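PDB 2GS4: protein YciF from Escherichia coli, which is of unknown precise function but is a homodimeric, ferritin-like stress protein related to rubrerythrin that probably binds metal. Local coordinates for residues S19-L24 with H111-S116. Residues are numbered along the deposited sequence; the frame is centred on the assembly and turned at random.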
# COMPACT_ATOMS: atom_id res chain seq x y z
N SER A 19 -4.26 9.05 7.60
CA SER A 19 -2.82 9.06 7.83
C SER A 19 -2.07 9.28 6.52
O SER A 19 -1.13 10.07 6.47
CB SER A 19 -2.37 7.75 8.49
OG SER A 19 -0.97 7.57 8.41
N ALA A 20 -2.48 8.60 5.45
CA ALA A 20 -1.83 8.72 4.15
C ALA A 20 -1.85 10.16 3.63
O ALA A 20 -0.85 10.64 3.12
CB ALA A 20 -2.51 7.79 3.14
N GLU A 21 -2.99 10.82 3.74
CA GLU A 21 -3.13 12.20 3.28
C GLU A 21 -2.24 13.12 4.10
O GLU A 21 -1.61 14.04 3.57
CB GLU A 21 -4.61 12.64 3.39
CG GLU A 21 -5.56 11.80 2.53
CD GLU A 21 -5.43 12.08 1.04
OE1 GLU A 21 -4.33 12.51 0.60
OE2 GLU A 21 -6.41 11.87 0.30
N LYS A 22 -2.19 12.85 5.40
CA LYS A 22 -1.38 13.61 6.36
C LYS A 22 0.08 13.56 5.91
O LYS A 22 0.76 14.58 5.81
CB LYS A 22 -1.51 12.97 7.74
CG LYS A 22 -1.59 13.94 8.90
CD LYS A 22 -2.99 14.51 9.06
CE LYS A 22 -3.00 15.59 10.13
NZ LYS A 22 -4.23 16.42 10.07
N GLN A 23 0.56 12.35 5.65
CA GLN A 23 1.94 12.15 5.21
C GLN A 23 2.10 12.76 3.83
O GLN A 23 3.13 13.39 3.54
CB GLN A 23 2.27 10.65 5.13
CG GLN A 23 2.03 9.88 6.42
CD GLN A 23 2.37 8.41 6.27
OE1 GLN A 23 3.45 8.05 5.82
NE2 GLN A 23 1.43 7.55 6.64
N LEU A 24 1.09 12.61 2.98
CA LEU A 24 1.21 13.16 1.64
C LEU A 24 1.46 14.68 1.65
O LEU A 24 2.25 15.18 0.85
CB LEU A 24 -0.02 12.81 0.80
CG LEU A 24 0.19 12.76 -0.73
CD1 LEU A 24 1.44 11.95 -1.07
CD2 LEU A 24 -1.03 12.14 -1.40
N HIS A 111 -1.96 5.79 -7.96
CA HIS A 111 -2.55 4.47 -8.15
C HIS A 111 -3.10 4.03 -6.80
O HIS A 111 -4.24 3.55 -6.70
CB HIS A 111 -1.49 3.47 -8.65
CG HIS A 111 -1.99 2.07 -8.80
ND1 HIS A 111 -2.06 1.42 -10.01
CD2 HIS A 111 -2.43 1.18 -7.88
CE1 HIS A 111 -2.51 0.19 -9.83
NE2 HIS A 111 -2.74 0.02 -8.55
N TYR A 112 -2.30 4.22 -5.76
CA TYR A 112 -2.70 3.85 -4.40
C TYR A 112 -3.91 4.65 -3.91
O TYR A 112 -4.86 4.09 -3.39
CB TYR A 112 -1.53 4.06 -3.44
CG TYR A 112 -1.83 3.71 -2.00
CD1 TYR A 112 -1.78 2.39 -1.56
CD2 TYR A 112 -2.15 4.70 -1.07
CE1 TYR A 112 -2.02 2.06 -0.22
CE2 TYR A 112 -2.40 4.39 0.26
CZ TYR A 112 -2.33 3.07 0.68
OH TYR A 112 -2.54 2.75 2.00
N GLU A 113 -3.87 5.97 -4.07
CA GLU A 113 -4.97 6.79 -3.59
C GLU A 113 -6.30 6.49 -4.28
O GLU A 113 -7.33 6.35 -3.61
CB GLU A 113 -4.61 8.27 -3.73
CG GLU A 113 -3.48 8.67 -2.79
CD GLU A 113 -3.97 8.90 -1.37
OE1 GLU A 113 -4.49 10.00 -1.10
OE2 GLU A 113 -3.84 7.99 -0.53
N ILE A 114 -6.27 6.37 -5.60
CA ILE A 114 -7.47 6.07 -6.36
C ILE A 114 -8.09 4.74 -5.89
O ILE A 114 -9.28 4.68 -5.61
CB ILE A 114 -7.13 6.03 -7.87
CG1 ILE A 114 -6.88 7.46 -8.35
CG2 ILE A 114 -8.22 5.33 -8.66
CD1 ILE A 114 -6.29 7.58 -9.74
N ALA A 115 -7.28 3.70 -5.80
CA ALA A 115 -7.77 2.41 -5.35
C ALA A 115 -8.33 2.52 -3.92
O ALA A 115 -9.33 1.88 -3.60
CB ALA A 115 -6.65 1.36 -5.41
N SER A 116 -7.68 3.33 -3.08
CA SER A 116 -8.12 3.52 -1.69
C SER A 116 -9.50 4.17 -1.61
O SER A 116 -10.38 3.70 -0.89
CB SER A 116 -7.13 4.41 -0.92
OG SER A 116 -6.05 3.67 -0.38
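Ala20 directs its methyl group at helix 95-126, where CB meets the ring edge of Tyr112, 4.5 Å from CE2, and lies 3.9 Å from OE2 of Glu113. A small residue suits this place, because Tyr112 and Glu113 both reach across to it. At Glu21 two carboxylates meet. Glu113 OE1 lies over the face of the Glu21 carboxylate, 3.0 Å from both Glu21 OE1 and Glu21 OE2, and the two groups are turned nearly square, 84° apart. These are acceptors without a hydrogen bond between them. Glu21 reaches this point by bending at chi2 (-72°), and its OE2 is hydrogen-bonded to the hydroxyl of Tyr117. An alanine here would take away the carboxylate and is likely to leave the Tyr117 hydroxyl without this partner and to open a gap beside Glu113. One turn on, Leu24 brings CD2 to 4.1 Å from Glu113 OE1, an apolar neighbour coming from the opposite direction. Buried glutamates facing each other recall the carboxylate-rich core of ferritin-like bundles. The segments run roughly antiparallel (151°), their axes 12.1 Å apart; helix 38-63 packs on Glu21, whereas Glu113 touches Met78 of helix 76-89 and Glu143 of helix 130-159.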